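Local coordinates for penicillin-binding protein 2B (Streptococcus pneumoniae, PDB 2WAD), which probably acts as a transpeptidase that cross-links peptides of adjacent glycan strands in cell wall peptidoglycan, working within the elongasome, at residues A[483-488]-A[529-534]; A[541-546]-A[569-574]; A[81-86]-A[187-192]. All blocks are in the same frame, centred on the assembly; numbering follows the deposited sequence.

Interaction 1: residues A[483-488]-A[529-534]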
loop_
_atom_site.group_PDB
_atom_site.type_symbol
_atom_site.label_atom_id
_atom_site.label_comp_id
_atom_site.label_asym_id
_atom_site.label_seq_id
_atom_site.Cartn_x
_atom_site.Cartn_y
_atom_site.Cartn_z
ATOM N N GLY A 483 12.305 14.457 9.281
ATOM C CA GLY A 483 11.536 14.446 8.038
ATOM C C GLY A 483 12.357 14.447 6.755
ATOM O O GLY A 483 11.967 13.819 5.764
ATOM N N GLU A 484 13.524 15.094 6.764
ATOM C CA GLU A 484 14.431 15.020 5.610
ATOM C C GLU A 484 14.891 13.599 5.271
ATOM O O GLU A 484 15.359 13.338 4.156
ATOM C CB GLU A 484 15.672 15.879 5.835
ATOM C CG GLU A 484 15.418 17.386 5.806
ATOM C CD GLU A 484 16.731 18.138 5.937
ATOM O OE1 GLU A 484 17.211 18.318 7.065
ATOM O OE2 GLU A 484 17.310 18.531 4.912
ATOM N N TYR A 485 14.776 12.692 6.239
ATOM C CA TYR A 485 15.244 11.325 6.063
ATOM C C TYR A 485 14.059 10.400 5.961
ATOM O O TYR A 485 14.206 9.161 5.831
ATOM C CB TYR A 485 16.118 10.889 7.221
ATOM C CG TYR A 485 17.540 11.400 7.202
ATOM C CD1 TYR A 485 18.530 10.741 6.495
ATOM C CD2 TYR A 485 17.918 12.472 8.012
ATOM C CE1 TYR A 485 19.866 11.211 6.518
ATOM C CE2 TYR A 485 19.228 12.917 8.064
ATOM C CZ TYR A 485 20.207 12.286 7.322
ATOM O OH TYR A 485 21.518 12.757 7.367
ATOM N N GLY A 486 12.877 11.013 6.008
ATOM C CA GLY A 486 11.624 10.268 5.926
ATOM C C GLY A 486 11.123 9.781 7.269
ATOM O O GLY A 486 10.171 9.001 7.372
ATOM N N LEU A 487 11.774 10.218 8.333
ATOM C CA LEU A 487 11.336 9.834 9.675
ATOM C C LEU A 487 10.251 10.822 10.150
ATOM O O LEU A 487 10.565 11.926 10.584
ATOM C CB LEU A 487 12.546 9.860 10.623
ATOM C CG LEU A 487 13.731 8.957 10.219
ATOM C CD1 LEU A 487 14.942 9.152 11.093
ATOM C CD2 LEU A 487 13.292 7.486 10.253
ATOM N N GLY A 488 8.980 10.439 10.070
ATOM C CA GLY A 488 7.876 11.331 10.450
ATOM C C GLY A 488 7.263 12.060 9.263
ATOM O O GLY A 488 6.374 12.874 9.440
ATOM N N ALA A 529 13.640 2.213 6.636
ATOM C CA ALA A 529 14.440 1.865 5.464
ATOM C C ALA A 529 14.829 3.067 4.601
ATOM O O ALA A 529 15.940 3.126 4.087
ATOM C CB ALA A 529 13.776 0.795 4.604
ATOM N N GLN A 530 13.902 3.992 4.375
ATOM C CA GLN A 530 14.189 5.138 3.500
ATOM C C GLN A 530 15.269 5.978 4.181
ATOM O O GLN A 530 16.101 6.573 3.520
ATOM C CB GLN A 530 12.950 6.033 3.313
ATOM C CG GLN A 530 13.166 7.239 2.353
ATOM C CD GLN A 530 11.857 7.970 2.088
ATOM O OE1 GLN A 530 11.144 8.342 3.031
ATOM N NE2 GLN A 530 11.483 8.099 0.816
ATOM N N TYR A 531 15.246 6.017 5.508
ATOM C CA TYR A 531 16.226 6.813 6.249
ATOM C C TYR A 531 17.639 6.268 6.011
ATOM O O TYR A 531 18.542 6.994 5.567
ATOM C CB TYR A 531 15.826 6.881 7.733
ATOM C CG TYR A 531 16.951 7.019 8.748
ATOM C CD1 TYR A 531 17.792 8.128 8.730
ATOM C CD2 TYR A 531 17.127 6.084 9.770
ATOM C CE1 TYR A 531 18.792 8.298 9.654
ATOM C CE2 TYR A 531 18.137 6.241 10.722
ATOM C CZ TYR A 531 18.958 7.361 10.654
ATOM O OH TYR A 531 19.979 7.557 11.562
ATOM N N VAL A 532 17.843 4.972 6.239
ATOM C CA VAL A 532 19.191 4.439 6.002
ATOM C C VAL A 532 19.553 4.455 4.511
ATOM O O VAL A 532 20.740 4.642 4.178
ATOM C CB VAL A 532 19.450 3.049 6.630
ATOM C CG1 VAL A 532 18.501 1.985 6.012
ATOM C CG2 VAL A 532 20.904 2.653 6.378
ATOM N N ALA A 533 18.562 4.303 3.624
ATOM C CA ALA A 533 18.826 4.357 2.166
ATOM C C ALA A 533 19.278 5.747 1.727
ATOM O O ALA A 533 20.119 5.878 0.828
ATOM C CB ALA A 533 17.604 3.936 1.339
ATOM N N THR A 534 18.727 6.770 2.383
ATOM C CA THR A 534 19.093 8.170 2.138
ATOM C C THR A 534 20.555 8.436 2.500
ATOM O O THR A 534 21.308 9.068 1.748
ATOM C CB THR A 534 18.150 9.132 2.928
ATOM O OG1 THR A 534 16.798 8.966 2.471
ATOM C CG2 THR A 534 18.565 10.588 2.755
#
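Tyr531, on helix 525-536, reaches into the turn that closes helix 471-484, where it meets Tyr485 and Leu487. Its CB lies 3.6 Å from Leu487 CD2 and also near Tyr485 O. From there chi1 of 150° throws CG to the far side from the backbone N and sets the ring with a face to Leu487 and an edge to Tyr485. CG comes up against Leu487 CD1, a methyl standing over one ring face, 3.9 Å from the centroid of the Tyr531 ring in a CH-pi contact. CD1 goes to the other tyrosine, 3.5 Å from Tyr485 CD1, and CE1 follows over the face of that ring. The pair is an offset edge-to-face stack, with planes at 89° and Tyr531 supplying the edge. Its OH leaves the contact and hydrogen-bonds Val387 O.

Thr534 CG2 approaches the Tyr485 ring obliquely, 3.7 Å from Tyr485 CD1. Its OG1 turns back instead: OG1 and Thr534 N reach Gln530 O from opposite faces of its carbonyl plane. Tyr485 OH and Ser394 OG are hydrogen-bonded to each other. Between the backbones, Tyr531 CA makes a short CA-H...O contact with Tyr485 O at 3.1 Å.

Gly486, with positive phi, completes a Schellman motif ending helix 471-484. In this transpeptidase domain that cap packs beside helix 389-398, with the Tyr531 side chain about 9 Å from that of Ser386, which probably carries the acyl-ester intermediate.

Interaction 2: residues A[541-546]-A[569-574]. Unlike the reference sequence in segment 541-546: Leu542 (reference Val), His545 (reference Arg). Unlike the reference sequence in segment 569-574: Lys569 (reference Thr), Ile571 (reference Met).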
loop_
_atom_site.group_PDB
_atom_site.type_symbol
_atom_site.label_atom_id
_atom_site.label_comp_id
_atom_site.label_asym_id
_atom_site.label_seq_id
_atom_site.Cartn_x
_atom_site.Cartn_y
_atom_site.Cartn_z
ATOM N N ARG A 541 17.260 11.641 -0.921
ATOM C CA ARG A 541 16.220 10.740 -0.471
ATOM C C ARG A 541 15.310 10.393 -1.637
ATOM O O ARG A 541 14.896 11.268 -2.386
ATOM C CB ARG A 541 15.431 11.479 0.586
ATOM C CG ARG A 541 14.270 10.711 1.182
ATOM C CD ARG A 541 13.706 11.621 2.260
ATOM N NE ARG A 541 12.393 11.143 2.609
ATOM C CZ ARG A 541 11.281 11.856 2.553
ATOM N NH1 ARG A 541 11.290 13.137 2.231
ATOM N NH2 ARG A 541 10.153 11.250 2.876
ATOM N N LEU A 542 15.030 9.110 -1.808
ATOM C CA LEU A 542 14.341 8.622 -2.992
ATOM C C LEU A 542 13.029 7.955 -2.595
ATOM O O LEU A 542 12.959 7.266 -1.580
ATOM C CB LEU A 542 15.228 7.617 -3.719
ATOM C CG LEU A 542 16.568 8.054 -4.335
ATOM C CD1 LEU A 542 17.122 6.906 -5.207
ATOM C CD2 LEU A 542 16.448 9.337 -5.176
ATOM N N ALA A 543 11.970 8.203 -3.364
ATOM C CA ALA A 543 10.706 7.541 -3.107
ATOM C C ALA A 543 10.891 6.055 -3.382
ATOM O O ALA A 543 11.431 5.671 -4.427
ATOM C CB ALA A 543 9.596 8.103 -4.004
ATOM N N PRO A 544 10.407 5.211 -2.457
ATOM C CA PRO A 544 10.417 3.771 -2.666
ATOM C C PRO A 544 9.318 3.408 -3.652
ATOM O O PRO A 544 8.256 4.023 -3.652
ATOM C CB PRO A 544 10.127 3.181 -1.275
ATOM C CG PRO A 544 9.851 4.317 -0.367
ATOM C CD PRO A 544 9.794 5.594 -1.178
ATOM N N HIS A 545 9.603 2.477 -4.555
ATOM C CA HIS A 545 8.609 2.138 -5.556
ATOM C C HIS A 545 8.620 0.620 -5.700
ATOM O O HIS A 545 9.693 0.011 -5.786
ATOM C CB HIS A 545 8.779 2.906 -6.888
ATOM C CG HIS A 545 10.081 2.679 -7.599
ATOM N ND1 HIS A 545 10.226 1.744 -8.600
ATOM C CD2 HIS A 545 11.275 3.308 -7.496
ATOM C CE1 HIS A 545 11.463 1.786 -9.061
ATOM N NE2 HIS A 545 12.122 2.724 -8.401
ATOM N N ILE A 546 7.425 0.035 -5.645
ATOM C CA ILE A 546 7.244 -1.404 -5.723
ATOM C C ILE A 546 7.116 -1.840 -7.187
ATOM O O ILE A 546 7.442 -2.978 -7.551
ATOM C CB ILE A 546 5.970 -1.804 -4.952
ATOM C CG1 ILE A 546 6.086 -1.451 -3.475
ATOM C CG2 ILE A 546 5.702 -3.298 -5.101
ATOM C CD1 ILE A 546 4.754 -1.269 -2.749
ATOM N N LYS A 569 12.772 8.852 -8.385
ATOM C CA LYS A 569 12.196 10.134 -8.006
ATOM C C LYS A 569 12.866 10.722 -6.776
ATOM O O LYS A 569 12.722 10.188 -5.683
ATOM C CB LYS A 569 10.691 9.988 -7.764
ATOM C CG LYS A 569 9.933 11.310 -7.701
ATOM C CD LYS A 569 8.506 11.094 -7.208
ATOM C CE LYS A 569 7.737 10.093 -8.079
ATOM N NZ LYS A 569 6.395 9.770 -7.501
ATOM N N GLU A 570 13.597 11.816 -6.964
ATOM C CA GLU A 570 14.266 12.513 -5.874
ATOM C C GLU A 570 13.284 13.422 -5.139
ATOM O O GLU A 570 12.575 14.206 -5.780
ATOM C CB GLU A 570 15.442 13.337 -6.395
ATOM C CG GLU A 570 16.481 12.502 -7.079
ATOM C CD GLU A 570 16.333 12.484 -8.586
ATOM O OE1 GLU A 570 15.241 12.807 -9.098
ATOM O OE2 GLU A 570 17.327 12.148 -9.257
ATOM N N ILE A 571 13.236 13.306 -3.813
ATOM C CA ILE A 571 12.263 14.033 -2.999
ATOM C C ILE A 571 12.864 15.294 -2.366
ATOM O O ILE A 571 12.215 16.345 -2.288
ATOM C CB ILE A 571 11.664 13.143 -1.877
ATOM C CG1 ILE A 571 11.009 11.889 -2.476
ATOM C CG2 ILE A 571 10.629 13.919 -1.027
ATOM C CD1 ILE A 571 10.318 10.987 -1.448
ATOM N N ASN A 572 14.100 15.165 -1.891
ATOM C CA ASN A 572 14.858 16.265 -1.304
ATOM C C ASN A 572 16.308 15.835 -1.144
ATOM O O ASN A 572 16.630 14.659 -1.327
ATOM C CB ASN A 572 14.296 16.657 0.062
ATOM C CG ASN A 572 14.341 15.515 1.066
ATOM O OD1 ASN A 572 13.550 14.589 0.973
ATOM N ND2 ASN A 572 15.248 15.589 2.037
ATOM N N LYS A 573 17.168 16.792 -0.801
ATOM C CA LYS A 573 18.562 16.499 -0.486
ATOM C C LYS A 573 18.776 16.968 0.934
ATOM O O LYS A 573 18.525 18.131 1.195
ATOM C CB LYS A 573 19.515 17.290 -1.384
ATOM C CG LYS A 573 20.934 16.764 -1.335
ATOM C CD LYS A 573 21.923 17.659 -2.075
ATOM C CE LYS A 573 23.299 17.018 -2.133
ATOM N NZ LYS A 573 23.704 16.599 -0.769
ATOM N N VAL A 574 19.239 16.089 1.827
ATOM C CA VAL A 574 19.531 16.472 3.207
ATOM C C VAL A 574 20.548 17.619 3.241
ATOM O O VAL A 574 21.571 17.576 2.557
ATOM C CB VAL A 574 20.060 15.265 4.056
ATOM C CG1 VAL A 574 20.373 15.711 5.518
ATOM C CG2 VAL A 574 19.049 14.069 4.012
HETATM O O HOH W 1 12.235 6.549 -6.706
#
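Arg541 and Ala543 are zipped to the 569-574 segment by backbone bonds at three points. Ile571 N gives a nearly straight bond to Arg541 O (3.0 Å), Arg541 N reaches Asn572 O, and Ala543 N closes the row on Lys569 O (3.1 Å). Ile571 and Asn572 thus both face Arg541, a classic beta bulge in the antiparallel pair. One residue on, Leu542 stands opposite Glu570 as a non-hydrogen-bonded pair. These two side chains run alongside each other, pointing the same way, with Leu542 CD2 3.7 Å from Glu570 CG.

The bulge lets two neighbours work on the same arginine. Arg541 is extended from CG to NE, its chi1 of 179° carrying the chain across Asn572 OD1. NH1 then donates to Asn572 OD1 at 3.0 Å, with the oxygen in the guanidinium plane although the donor is tilted 30° from the carbonyl plane of the amide. Ile571 covers one face of the same group: CD1 lies above its centre, and CG2 comes within 3.4 Å of Arg541 NH1. That CD1 also packs on Ala543 CB, at 3.9 Å. At the other end a water links the two segments, donating to Ala543 O and accepting from Lys569 N.

Further out, Gln530 takes Arg541 NH2 on its OE1 and gives NE2 to Leu542 O. Two amides thus grip the guanidinium, Asn572 OD1 at NH1 and Gln530 OE1 at NH2, and Glu484 O in turn holds Asn572 ND2. This little two-stranded sheet, 540-542 with 570-573, lies against helix 525-536 through Arg541 and Ile571, near the end of helix 471-484. Past Ala543, Pro544 and Ile546 lead across to Val355 on strand 355-363.

Interaction 3: residues A[81-86]-A[187-192]; sequences SFTRSN and FATGTI
Backbone hydrogen bonds join Phe82 and Gly190 in both directions, an antiparallel hydrogen-bonded pair in which Phe82 N to Gly190 O measures 2.9 Å. The ladder runs on beyond the regular strands: Arg84 N donates to Ala188 O, and Phe187 N to Arg84 O (2.8 Å) in a more bent bond, its donor lying above the carbonyl plane. CA-H...O contacts fill the gaps, the shortest from Thr83 CA to Ala188 O at 3.3 Å.

Among the polar side chains, Thr83 and Thr189 form the one direct bond. As a non-hydrogen-bonded pair they stand on the same face of the sheet, each with OG1 beside its own backbone N (chi1 -77° and -72°), and the two OG1 atoms meet at 2.5 Å, shorter than usual and perhaps not exact; either hydroxyl may be the donor. On that face Thr189 CG2 also nears Ser81 OG, which bonds Ser218 OG of the neighbouring strand 215-225.

Apolar and ring contacts lie at the ends. Phe82 CB rests on Ile192 CD1 at 3.7 Å. The tip of the Phe187 ring, at CZ, lies 3.4 Å from Asn86 OD1, with amide and ring planes 37° apart; Asn86 ND2 is held by Gly291 O, which in sequence separates the zinc ligands His290 and Asp292.

Strand 72-83 is central here, flanked by 189-191 and 215-225, with helices 90-100 and 169-182 packed on the Phe82 and Ile192 side.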
loop_
_atom_site.group_PDB
_atom_site.type_symbol
_atom_site.label_atom_id
_atom_site.label_comp_id
_atom_site.label_asym_id
_atom_site.label_seq_id
_atom_site.Cartn_x
_atom_site.Cartn_y
_atom_site.Cartn_z
ATOM N N SER A 81 -25.893 -12.654 -21.108
ATOM C CA SER A 81 -25.713 -11.234 -21.418
ATOM C C SER A 81 -27.011 -10.674 -21.979
ATOM O O SER A 81 -27.734 -11.394 -22.674
ATOM C CB SER A 81 -24.624 -11.032 -22.470
ATOM O OG SER A 81 -23.345 -10.980 -21.877
ATOM N N PHE A 82 -27.285 -9.402 -21.683
ATOM C CA PHE A 82 -28.427 -8.698 -22.265
ATOM C C PHE A 82 -27.991 -7.429 -22.975
ATOM O O PHE A 82 -27.336 -6.577 -22.388
ATOM C CB PHE A 82 -29.459 -8.346 -21.201
ATOM C CG PHE A 82 -30.678 -7.647 -21.745
ATOM C CD1 PHE A 82 -31.472 -8.256 -22.703
ATOM C CD2 PHE A 82 -31.036 -6.384 -21.287
ATOM C CE1 PHE A 82 -32.602 -7.628 -23.193
ATOM C CE2 PHE A 82 -32.170 -5.744 -21.781
ATOM C CZ PHE A 82 -32.951 -6.369 -22.736
ATOM N N THR A 83 -28.355 -7.316 -24.243
ATOM C CA THR A 83 -28.076 -6.123 -25.026
ATOM C C THR A 83 -29.401 -5.407 -25.228
ATOM O O THR A 83 -30.329 -5.990 -25.770
ATOM C CB THR A 83 -27.486 -6.526 -26.376
ATOM O OG1 THR A 83 -26.120 -6.883 -26.153
ATOM C CG2 THR A 83 -27.558 -5.381 -27.390
ATOM N N ARG A 84 -29.502 -4.172 -24.744
ATOM C CA ARG A 84 -30.792 -3.492 -24.742
ATOM C C ARG A 84 -30.997 -2.601 -25.958
ATOM O O ARG A 84 -30.048 -2.018 -26.475
ATOM C CB ARG A 84 -30.987 -2.689 -23.460
ATOM C CG ARG A 84 -32.399 -2.144 -23.303
ATOM C CD ARG A 84 -32.401 -1.161 -22.149
ATOM N NE ARG A 84 -33.691 -0.515 -21.888
ATOM C CZ ARG A 84 -34.006 -0.070 -20.678
ATOM N NH1 ARG A 84 -33.145 -0.235 -19.684
ATOM N NH2 ARG A 84 -35.156 0.534 -20.449
ATOM N N SER A 85 -32.244 -2.513 -26.403
ATOM C CA SER A 85 -32.630 -1.666 -27.519
ATOM C C SER A 85 -33.373 -0.443 -26.993
ATOM O O SER A 85 -34.115 -0.539 -26.015
ATOM C CB SER A 85 -33.546 -2.452 -28.456
ATOM O OG SER A 85 -34.215 -1.606 -29.377
ATOM N N ASN A 86 -33.177 0.693 -27.657
ATOM C CA ASN A 86 -33.864 1.937 -27.302
ATOM C C ASN A 86 -35.381 1.805 -27.409
ATOM O O ASN A 86 -36.126 2.657 -26.924
ATOM C CB ASN A 86 -33.355 3.098 -28.171
ATOM C CG ASN A 86 -33.508 2.828 -29.663
ATOM O OD1 ASN A 86 -33.327 1.702 -30.130
ATOM N ND2 ASN A 86 -33.851 3.863 -30.414
ATOM N N PHE A 187 -28.446 0.250 -26.061
ATOM C CA PHE A 187 -27.401 -0.287 -26.927
ATOM C C PHE A 187 -26.209 -0.847 -26.175
ATOM O O PHE A 187 -25.256 -1.317 -26.786
ATOM C CB PHE A 187 -26.931 0.752 -27.942
ATOM C CG PHE A 187 -28.016 1.214 -28.874
ATOM C CD1 PHE A 187 -28.409 2.538 -28.884
ATOM C CD2 PHE A 187 -28.646 0.323 -29.713
ATOM C CE1 PHE A 187 -29.380 2.982 -29.723
ATOM C CE2 PHE A 187 -29.654 0.753 -30.563
ATOM C CZ PHE A 187 -30.022 2.093 -30.568
ATOM N N ALA A 188 -26.266 -0.801 -24.850
ATOM C CA ALA A 188 -25.197 -1.360 -24.048
ATOM C C ALA A 188 -25.429 -2.855 -23.819
ATOM O O ALA A 188 -26.498 -3.383 -24.135
ATOM C CB ALA A 188 -25.068 -0.592 -22.728
ATOM N N THR A 189 -24.413 -3.527 -23.292
ATOM C CA THR A 189 -24.453 -4.956 -23.031
ATOM C C THR A 189 -24.030 -5.158 -21.580
ATOM O O THR A 189 -22.930 -4.781 -21.188
ATOM C CB THR A 189 -23.494 -5.744 -23.972
ATOM O OG1 THR A 189 -24.018 -5.775 -25.306
ATOM C CG2 THR A 189 -23.312 -7.194 -23.490
ATOM N N GLY A 190 -24.906 -5.735 -20.768
ATOM C CA GLY A 190 -24.566 -6.018 -19.369
ATOM C C GLY A 190 -24.881 -7.465 -19.027
ATOM O O GLY A 190 -25.675 -8.113 -19.712
ATOM N N THR A 191 -24.255 -7.961 -17.967
ATOM C CA THR A 191 -24.416 -9.324 -17.480
ATOM C C THR A 191 -25.660 -9.474 -16.608
ATOM O O THR A 191 -25.919 -8.625 -15.744
ATOM C CB THR A 191 -23.165 -9.743 -16.676
ATOM O OG1 THR A 191 -22.086 -9.972 -17.584
ATOM C CG2 THR A 191 -23.408 -11.011 -15.865
ATOM N N ILE A 192 -26.422 -10.546 -16.849
ATOM C CA ILE A 192 -27.636 -10.856 -16.079
ATOM C C ILE A 192 -27.318 -11.879 -14.988
ATOM O O ILE A 192 -27.282 -13.086 -15.241
ATOM C CB ILE A 192 -28.768 -11.409 -16.962
ATOM C CG1 ILE A 192 -29.138 -10.406 -18.058
ATOM C CG2 ILE A 192 -29.990 -11.726 -16.124
ATOM C CD1 ILE A 192 -29.088 -8.947 -17.603
#

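Interactions 1 and 2 share a neighbourhood in the transpeptidase domain, their centres about 9 Å apart. The amide of Gln530 ties the two together, as helix 525-536 passes into strand 540-542. Interaction 1 is buried and built from rings and methyls near Ser386. Interaction 2 is half core and half surface, with Arg541 and Ala543 inside and Lys569, Glu570 and Ile571 toward solvent, joined by backbone bonds and an arginine-amide grip. Interaction 3, partly buried, lies about 53 Å from interaction 1, centre to centre, in the dimerisation domain; it too is a strand pair, but its side-chain chemistry is uncharged, between hydroxyls, methyls, an amide and a ring.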